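Local structure of importin subunit beta-1 (Saccharomyces cerevisiae, 5OWU) at residues 5-10 / 45-50; 295-300 / 359-364; 646-651 / 657-662. The protein carries proteins into the nucleus together with importin alpha, the adaptor that recognises the classical nuclear localization signal of the cargo. All blocks are in the same frame, centred on the assembly; numbering follows the deposited sequence.

Contact 1. Residues 5-10 / 45-50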
loop_
_atom_site.group_PDB
_atom_site.type_symbol
_atom_site.label_atom_id
_atom_site.label_comp_id
_atom_site.label_asym_id
_atom_site.label_seq_id
_atom_site.Cartn_x
_atom_site.Cartn_y
_atom_site.Cartn_z
ATOM N N GLU A 5 28.720 2.903 -36.236
ATOM C CA GLU A 5 27.856 1.738 -36.406
ATOM C C GLU A 5 26.993 1.510 -35.172
ATOM O O GLU A 5 25.794 1.230 -35.287
ATOM C CB GLU A 5 28.702 0.499 -36.695
ATOM C CG GLU A 5 29.524 0.589 -37.968
ATOM C CD GLU A 5 30.537 -0.532 -38.082
ATOM O OE1 GLU A 5 30.816 -1.189 -37.057
ATOM O OE2 GLU A 5 31.055 -0.755 -39.196
ATOM N N PHE A 6 27.591 1.610 -33.982
ATOM C CA PHE A 6 26.828 1.454 -32.749
ATOM C C PHE A 6 25.717 2.492 -32.675
ATOM O O PHE A 6 24.559 2.172 -32.362
ATOM C CB PHE A 6 27.769 1.569 -31.545
ATOM C CG PHE A 6 27.182 1.060 -30.262
ATOM C CD1 PHE A 6 27.040 -0.297 -30.047
ATOM C CD2 PHE A 6 26.783 1.937 -29.263
ATOM C CE1 PHE A 6 26.506 -0.776 -28.872
ATOM C CE2 PHE A 6 26.248 1.460 -28.081
ATOM C CZ PHE A 6 26.106 0.103 -27.885
ATOM N N ALA A 7 26.055 3.748 -32.982
ATOM C CA ALA A 7 25.054 4.807 -32.975
ATOM C C ALA A 7 23.926 4.490 -33.942
ATOM O O ALA A 7 22.754 4.752 -33.649
ATOM C CB ALA A 7 25.700 6.146 -33.328
ATOM N N GLN A 8 24.261 3.916 -35.101
ATOM C CA GLN A 8 23.229 3.549 -36.068
ATOM C C GLN A 8 22.324 2.451 -35.521
ATOM O O GLN A 8 21.104 2.493 -35.722
ATOM C CB GLN A 8 23.877 3.108 -37.383
ATOM C CG GLN A 8 22.894 2.940 -38.537
ATOM C CD GLN A 8 22.262 4.254 -38.951
ATOM O OE1 GLN A 8 22.959 5.216 -39.275
ATOM N NE2 GLN A 8 20.937 4.308 -38.927
ATOM N N LEU A 9 22.897 1.451 -34.843
ATOM C CA LEU A 9 22.074 0.445 -34.172
ATOM C C LEU A 9 21.088 1.088 -33.200
ATOM O O LEU A 9 19.886 0.814 -33.255
ATOM C CB LEU A 9 22.957 -0.561 -33.430
ATOM C CG LEU A 9 23.619 -1.686 -34.225
ATOM C CD1 LEU A 9 24.530 -2.475 -33.285
ATOM C CD2 LEU A 9 22.582 -2.602 -34.862
ATOM N N LEU A 10 21.579 1.926 -32.278
ATOM C CA LEU A 10 20.683 2.570 -31.312
ATOM C C LEU A 10 19.569 3.354 -32.013
ATOM O O LEU A 10 18.362 3.178 -31.728
ATOM C CB LEU A 10 21.499 3.495 -30.412
ATOM C CG LEU A 10 22.500 2.818 -29.482
ATOM C CD1 LEU A 10 23.681 3.728 -29.238
ATOM C CD2 LEU A 10 21.830 2.466 -28.174
ATOM N N SER A 45 29.227 5.023 -24.082
ATOM C CA SER A 45 29.720 6.292 -23.571
ATOM C C SER A 45 30.217 7.196 -24.694
ATOM O O SER A 45 30.095 8.422 -24.591
ATOM C CB SER A 45 30.820 6.045 -22.538
ATOM O OG SER A 45 32.096 5.921 -23.149
ATOM N N GLN A 46 30.750 6.623 -25.782
ATOM C CA GLN A 46 31.227 7.462 -26.880
ATOM C C GLN A 46 30.062 8.056 -27.665
ATOM O O GLN A 46 30.128 9.208 -28.106
ATOM C CB GLN A 46 32.151 6.667 -27.806
ATOM C CG GLN A 46 33.556 6.396 -27.243
ATOM C CD GLN A 46 34.428 7.648 -27.063
ATOM O OE1 GLN A 46 35.277 7.692 -26.167
ATOM N NE2 GLN A 46 34.240 8.654 -27.922
ATOM N N VAL A 47 28.980 7.297 -27.842
ATOM C CA VAL A 47 27.824 7.840 -28.546
ATOM C C VAL A 47 27.167 8.932 -27.712
ATOM O O VAL A 47 26.728 9.959 -28.245
ATOM C CB VAL A 47 26.836 6.716 -28.907
ATOM C CG1 VAL A 47 25.535 7.291 -29.479
ATOM C CG2 VAL A 47 27.474 5.757 -29.910
ATOM N N LEU A 48 27.113 8.746 -26.390
ATOM C CA LEU A 48 26.562 9.791 -25.527
ATOM C C LEU A 48 27.125 11.168 -25.872
ATOM O O LEU A 48 26.389 12.157 -25.884
ATOM C CB LEU A 48 26.833 9.457 -24.062
ATOM C CG LEU A 48 26.431 10.498 -23.016
ATOM C CD1 LEU A 48 24.965 10.903 -23.148
ATOM C CD2 LEU A 48 26.710 9.946 -21.635
ATOM N N ILE A 49 28.424 11.252 -26.172
ATOM C CA ILE A 49 29.076 12.534 -26.421
ATOM C C ILE A 49 29.211 12.841 -27.911
ATOM O O ILE A 49 29.852 13.833 -28.269
ATOM C CB ILE A 49 30.456 12.602 -25.742
ATOM C CG1 ILE A 49 31.388 11.518 -26.304
ATOM C CG2 ILE A 49 30.314 12.471 -24.226
ATOM C CD1 ILE A 49 32.835 11.700 -25.932
ATOM N N ASP A 50 28.638 12.017 -28.786
ATOM C CA ASP A 50 28.831 12.172 -30.231
ATOM C C ASP A 50 27.784 13.141 -30.773
ATOM O O ASP A 50 26.616 12.786 -30.945
ATOM C CB ASP A 50 28.753 10.817 -30.923
ATOM C CG ASP A 50 28.879 10.922 -32.437
ATOM O OD1 ASP A 50 29.601 11.817 -32.920
ATOM O OD2 ASP A 50 28.247 10.108 -33.140
#
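V47 pushes its forked side chain into the face of the N-terminal helix made by F6, A7 and L10, and its two methyls divide the work. CG2 lies 3.9 Å from CB of A7 and, at the same 3.9 Å, meets CD2 of F6 at the edge of the ring, near its plane, so the phenyl group offers its rim and not its face. CG1 turns the other way along the helix and faces CD1 of L10 tip to tip at 4.0 Å, while also lying 4.0 Å from A7 CB. The torsion aims the fork: with CG1 anti to the backbone N (chi1 173°) and CG2 beside it, one methyl goes to L10 and the other to F6, both resting on A7 CB. With only a methyl at A7, V47 sits close to the helix backbone; the CA atoms of A7 and V47 are 6.0 Å apart. All four residues are buried and the contact is wholly apolar.

Further out, T53 touches both A7 and V47, and D50, whose OD2 bonds to T53 OG1, belongs to the turn that follows helix 37-48. The contact joins helix 3-15 of HEAT 1 to helix 37-48 of HEAT 2, first helices of successive repeats packed side by side in the solenoid. Helix 19-35 packs on F6 through L29 and L32, while A61 of helix 55-67 touches both L10 and V47.

Contact 2. Residues 295-300 / 359-364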
loop_
_atom_site.group_PDB
_atom_site.type_symbol
_atom_site.label_atom_id
_atom_site.label_comp_id
_atom_site.label_asym_id
_atom_site.label_seq_id
_atom_site.Cartn_x
_atom_site.Cartn_y
_atom_site.Cartn_z
ATOM N N GLU A 295 1.565 11.626 12.351
ATOM C CA GLU A 295 1.797 10.249 11.920
ATOM C C GLU A 295 2.949 9.620 12.690
ATOM O O GLU A 295 2.879 8.444 13.087
ATOM C CB GLU A 295 2.082 10.205 10.417
ATOM C CG GLU A 295 0.907 10.632 9.560
ATOM C CD GLU A 295 1.297 10.856 8.112
ATOM O OE1 GLU A 295 2.478 10.635 7.777
ATOM O OE2 GLU A 295 0.423 11.260 7.316
ATOM N N GLU A 296 4.021 10.390 12.909
ATOM C CA GLU A 296 5.172 9.839 13.614
ATOM C C GLU A 296 4.835 9.573 15.074
ATOM O O GLU A 296 5.238 8.547 15.633
ATOM C CB GLU A 296 6.377 10.781 13.498
ATOM C CG GLU A 296 6.957 10.912 12.090
ATOM C CD GLU A 296 7.280 9.568 11.431
ATOM O OE1 GLU A 296 7.818 8.664 12.114
ATOM O OE2 GLU A 296 6.982 9.416 10.226
ATOM N N GLU A 297 4.081 10.475 15.709
ATOM C CA GLU A 297 3.759 10.266 17.117
ATOM C C GLU A 297 2.761 9.123 17.305
ATOM O O GLU A 297 2.845 8.380 18.297
ATOM C CB GLU A 297 3.265 11.584 17.719
ATOM C CG GLU A 297 4.383 12.633 17.679
ATOM C CD GLU A 297 4.031 13.972 18.299
ATOM O OE1 GLU A 297 2.837 14.306 18.428
ATOM O OE2 GLU A 297 4.974 14.701 18.656
ATOM N N ILE A 298 1.843 8.935 16.355
ATOM C CA ILE A 298 0.963 7.768 16.408
ATOM C C ILE A 298 1.779 6.492 16.244
ATOM O O ILE A 298 1.562 5.501 16.953
ATOM C CB ILE A 298 -0.143 7.876 15.342
ATOM C CG1 ILE A 298 -1.075 9.047 15.655
ATOM C CG2 ILE A 298 -0.968 6.570 15.271
ATOM C CD1 ILE A 298 -1.958 9.491 14.483
ATOM N N ASP A 299 2.740 6.495 15.315
ATOM C CA ASP A 299 3.562 5.301 15.124
ATOM C C ASP A 299 4.398 5.001 16.360
ATOM O O ASP A 299 4.590 3.831 16.716
ATOM C CB ASP A 299 4.459 5.459 13.899
ATOM C CG ASP A 299 3.677 5.410 12.603
ATOM O OD1 ASP A 299 2.532 4.906 12.624
ATOM O OD2 ASP A 299 4.205 5.872 11.568
ATOM N N ILE A 300 4.896 6.044 17.031
ATOM C CA ILE A 300 5.631 5.843 18.279
ATOM C C ILE A 300 4.727 5.190 19.313
ATOM O O ILE A 300 5.108 4.213 19.968
ATOM C CB ILE A 300 6.199 7.181 18.794
ATOM C CG1 ILE A 300 7.286 7.695 17.849
ATOM C CG2 ILE A 300 6.762 7.033 20.215
ATOM C CD1 ILE A 300 7.699 9.143 18.113
ATOM N N ALA A 359 -6.900 14.170 16.115
ATOM C CA ALA A 359 -7.857 13.543 17.022
ATOM C C ALA A 359 -7.411 12.142 17.420
ATOM O O ALA A 359 -7.555 11.751 18.585
ATOM C CB ALA A 359 -9.242 13.497 16.383
ATOM N N GLN A 360 -6.884 11.365 16.470
ATOM C CA GLN A 360 -6.392 10.028 16.797
ATOM C C GLN A 360 -5.194 10.100 17.734
ATOM O O GLN A 360 -5.057 9.280 18.648
ATOM C CB GLN A 360 -6.023 9.278 15.512
ATOM C CG GLN A 360 -7.216 8.939 14.641
ATOM C CD GLN A 360 -6.822 8.458 13.258
ATOM O OE1 GLN A 360 -5.907 8.998 12.636
ATOM N NE2 GLN A 360 -7.518 7.440 12.767
ATOM N N ASN A 361 -4.320 11.080 17.525
ATOM C CA ASN A 361 -3.088 11.174 18.296
ATOM C C ASN A 361 -3.326 11.745 19.687
ATOM O O ASN A 361 -2.624 11.373 20.633
ATOM C CB ASN A 361 -2.088 12.039 17.527
ATOM C CG ASN A 361 -0.733 12.124 18.198
ATOM O OD1 ASN A 361 -0.366 11.278 19.009
ATOM N ND2 ASN A 361 0.026 13.151 17.842
ATOM N N CYS A 362 -4.321 12.618 19.836
ATOM C CA CYS A 362 -4.455 13.454 21.022
ATOM C C CYS A 362 -5.772 13.276 21.765
ATOM O O CYS A 362 -5.957 13.903 22.814
ATOM C CB CYS A 362 -4.294 14.932 20.636
ATOM S SG CYS A 362 -2.724 15.279 19.815
ATOM N N GLY A 363 -6.698 12.477 21.248
ATOM C CA GLY A 363 -7.884 12.130 22.013
ATOM C C GLY A 363 -8.671 13.344 22.472
ATOM O O GLY A 363 -8.912 14.287 21.709
ATOM N N ASN A 364 -9.081 13.318 23.745
ATOM C CA ASN A 364 -9.955 14.353 24.294
ATOM C C ASN A 364 -9.387 15.761 24.140
ATOM O O ASN A 364 -10.149 16.730 24.174
ATOM C CB ASN A 364 -10.224 14.079 25.780
ATOM C CG ASN A 364 -11.056 12.833 26.009
ATOM O OD1 ASN A 364 -11.639 12.279 25.076
ATOM N ND2 ASN A 364 -11.122 12.386 27.263
#
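The chi1 of N361, -176°, swings its amide away from its own helix toward helix 280-306, where E297 sets CG beside its backbone N and extends its chain beyond. The two side chains pass at a slant, and ND2 of N361 donates to OE1 of E297 over 3.1 Å with an N-H...O angle of 152°. The acceptor lies in the amide plane, whereas the carboxylate is turned 63° from that plane and accepts the N-H with its anti lone pair, the one facing away from OE2.

The amide also lies against the stem of the glutamate: ND2 of N361 is 3.6 Å from CB of E297. Nearer the root of the asparagine, I298 adds the apolar part, its CG1 3.7 Å from N361 CB. CD1 of I298 reaches farther, to 4.2 Å from CB of Q360, whose amide end turns instead to D398. An alanine in place of N361 would keep CB against I298 but would probably leave E297 OE1 without this donor and open a gap beside the glutamate stem.

E297 is buried and has several donors. OE2 is hydrogen-bonded to Y256 OH and to the backbone N of F317, and OE1 also takes a weak bond from A318 N. These contacts hold the carboxylate at the start of helix 317-332, where the helix dipole and the donors would probably favour its charged form. The contact thus ties the long helix 280-306 of HEAT 7 to the C-terminal end of helix 347-362 of HEAT 8, the stacking of successive repeats that builds a HEAT solenoid.

Contact 3. Residues 646-651 / 657-662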
loop_
_atom_site.group_PDB
_atom_site.type_symbol
_atom_site.label_atom_id
_atom_site.label_comp_id
_atom_site.label_asym_id
_atom_site.label_seq_id
_atom_site.Cartn_x
_atom_site.Cartn_y
_atom_site.Cartn_z
ATOM N N LYS A 646 -9.196 -23.379 -19.524
ATOM C CA LYS A 646 -8.738 -22.180 -20.224
ATOM C C LYS A 646 -8.408 -21.060 -19.241
ATOM O O LYS A 646 -7.379 -20.386 -19.373
ATOM C CB LYS A 646 -9.793 -21.718 -21.230
ATOM C CG LYS A 646 -9.400 -20.457 -22.000
ATOM C CD LYS A 646 -10.334 -20.170 -23.172
ATOM C CE LYS A 646 -10.194 -21.215 -24.275
ATOM N NZ LYS A 646 -10.797 -20.774 -25.566
ATOM N N ALA A 647 -9.266 -20.851 -18.244
ATOM C CA ALA A 647 -9.011 -19.810 -17.254
ATOM C C ALA A 647 -7.751 -20.110 -16.453
ATOM O O ALA A 647 -6.928 -19.219 -16.218
ATOM C CB ALA A 647 -10.216 -19.674 -16.326
ATOM N N LEU A 648 -7.591 -21.360 -16.018
ATOM C CA LEU A 648 -6.422 -21.732 -15.231
ATOM C C LEU A 648 -5.136 -21.469 -16.001
ATOM O O LEU A 648 -4.128 -21.060 -15.414
ATOM C CB LEU A 648 -6.506 -23.205 -14.828
ATOM C CG LEU A 648 -7.507 -23.574 -13.732
ATOM C CD1 LEU A 648 -7.743 -25.071 -13.724
ATOM C CD2 LEU A 648 -7.023 -23.110 -12.363
ATOM N N ASN A 649 -5.151 -21.695 -17.318
ATOM C CA ASN A 649 -3.940 -21.497 -18.107
ATOM C C ASN A 649 -3.690 -20.039 -18.473
ATOM O O ASN A 649 -2.575 -19.706 -18.884
ATOM C CB ASN A 649 -3.998 -22.348 -19.375
ATOM C CG ASN A 649 -3.748 -23.811 -19.094
ATOM O OD1 ASN A 649 -2.955 -24.155 -18.216
ATOM N ND2 ASN A 649 -4.428 -24.682 -19.828
ATOM N N GLN A 650 -4.690 -19.164 -18.340
ATOM C CA GLN A 650 -4.490 -17.727 -18.549
ATOM C C GLN A 650 -3.776 -17.145 -17.329
ATOM O O GLN A 650 -4.327 -16.370 -16.546
ATOM C CB GLN A 650 -5.813 -17.017 -18.793
ATOM C CG GLN A 650 -6.409 -17.243 -20.169
ATOM C CD GLN A 650 -7.756 -16.558 -20.338
ATOM O OE1 GLN A 650 -8.678 -17.118 -20.935
ATOM N NE2 GLN A 650 -7.876 -15.341 -19.814
ATOM N N VAL A 651 -2.510 -17.538 -17.182
ATOM C CA VAL A 651 -1.748 -17.174 -15.992
ATOM C C VAL A 651 -1.485 -15.676 -15.897
ATOM O O VAL A 651 -1.217 -15.171 -14.802
ATOM C CB VAL A 651 -0.417 -17.944 -15.949
ATOM C CG1 VAL A 651 -0.665 -19.420 -15.729
ATOM C CG2 VAL A 651 0.398 -17.703 -17.224
ATOM N N ILE A 657 -6.349 -16.879 -10.986
ATOM C CA ILE A 657 -6.430 -16.875 -9.527
ATOM C C ILE A 657 -7.800 -17.358 -9.078
ATOM O O ILE A 657 -7.928 -18.204 -8.181
ATOM C CB ILE A 657 -6.142 -15.468 -8.972
ATOM C CG1 ILE A 657 -4.825 -14.906 -9.520
ATOM C CG2 ILE A 657 -6.147 -15.492 -7.437
ATOM C CD1 ILE A 657 -3.621 -15.606 -9.027
ATOM N N THR A 658 -8.851 -16.807 -9.685
ATOM C CA THR A 658 -10.204 -17.162 -9.287
ATOM C C THR A 658 -10.522 -18.603 -9.657
ATOM O O THR A 658 -11.248 -19.282 -8.923
ATOM C CB THR A 658 -11.196 -16.193 -9.928
ATOM O OG1 THR A 658 -10.796 -14.848 -9.628
ATOM C CG2 THR A 658 -12.598 -16.424 -9.394
ATOM N N ALA A 659 -9.973 -19.092 -10.770
ATOM C CA ALA A 659 -10.142 -20.498 -11.122
ATOM C C ALA A 659 -9.467 -21.406 -10.093
ATOM O O ALA A 659 -10.017 -22.454 -9.710
ATOM C CB ALA A 659 -9.595 -20.745 -12.531
ATOM N N VAL A 660 -8.283 -21.011 -9.610
ATOM C CA VAL A 660 -7.683 -21.722 -8.482
ATOM C C VAL A 660 -8.626 -21.695 -7.289
ATOM O O VAL A 660 -8.732 -22.672 -6.539
ATOM C CB VAL A 660 -6.312 -21.127 -8.118
ATOM C CG1 VAL A 660 -5.779 -21.762 -6.828
ATOM C CG2 VAL A 660 -5.319 -21.341 -9.239
ATOM N N GLY A 661 -9.317 -20.571 -7.086
ATOM C CA GLY A 661 -10.293 -20.501 -6.010
ATOM C C GLY A 661 -11.451 -21.456 -6.207
ATOM O O GLY A 661 -12.028 -21.956 -5.233
ATOM N N PHE A 662 -11.820 -21.717 -7.462
ATOM C CA PHE A 662 -12.790 -22.771 -7.737
ATOM C C PHE A 662 -12.265 -24.120 -7.271
ATOM O O PHE A 662 -12.979 -24.887 -6.611
ATOM C CB PHE A 662 -13.113 -22.825 -9.228
ATOM C CG PHE A 662 -14.042 -23.947 -9.602
ATOM C CD1 PHE A 662 -15.411 -23.797 -9.483
ATOM C CD2 PHE A 662 -13.544 -25.151 -10.061
ATOM C CE1 PHE A 662 -16.271 -24.828 -9.823
ATOM C CE2 PHE A 662 -14.398 -26.189 -10.400
ATOM C CZ PHE A 662 -15.763 -26.026 -10.280
#
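Within HEAT 15 the chain runs down helix 637-649, turns, and returns along helix 655-669; this contact closes the helical hairpin just beside its turn. L648 and A647 on the first helix pack against A659 and V660 on the second. The methyl of A659 is the focus: CD2 of L648 presses on its CB at 3.5 Å, tighter than ordinary van der Waals contact, and CB of A647 meets the same CB at 4.0 Å. Beyond A659 the leucine methyl CD2 continues onto V660, 3.7 Å from its backbone N and 4.0 Å from its CG2. With CG anti to the carbonyl carbon (chi1 -74°), the L648 side chain reaches over to the second helix although its first bond is not aimed there. CA of L648 and CA of A659, the nearest pair, are 5.7 Å apart, with only a methyl on the A659 side.

Q650, at the centre of an inverse gamma turn, takes the chain out of the first helix. Around the pair, F619 of helix 615-629 touches A647, I663 touches L648, and V705 of helix 698-713 touches V660.

All four touching residues are buried and their side chains meet carbon to carbon, so the contact has no directional bond to set its geometry. The fit of the carbon surfaces acts together with the constraint of the short turn and the flanking helices, and the tight approach of L648 leaves little slack at A659.

How the contacts relate
Contacts 1 and 3 are buried and apolar: contact 1 gathers three side chains round V47, contact 3 gathers its residues round A659. Contact 2, by contrast, is partly buried and mixes a hydrogen bond with aliphatic packing. They also join different kinds of neighbours: contact 3 lies inside a single repeat, HEAT 15, while contacts 1 and 2 bridge consecutive repeats, HEAT 1 to 2 and HEAT 7 to 8. No helix is common to any two of them. Contact 1 sits near the N-terminal end of the solenoid, its centre about 41 Å from that of the chain, and contacts 2 and 3 lie on opposite sides of the chain's centre, their centres about 44 Å apart.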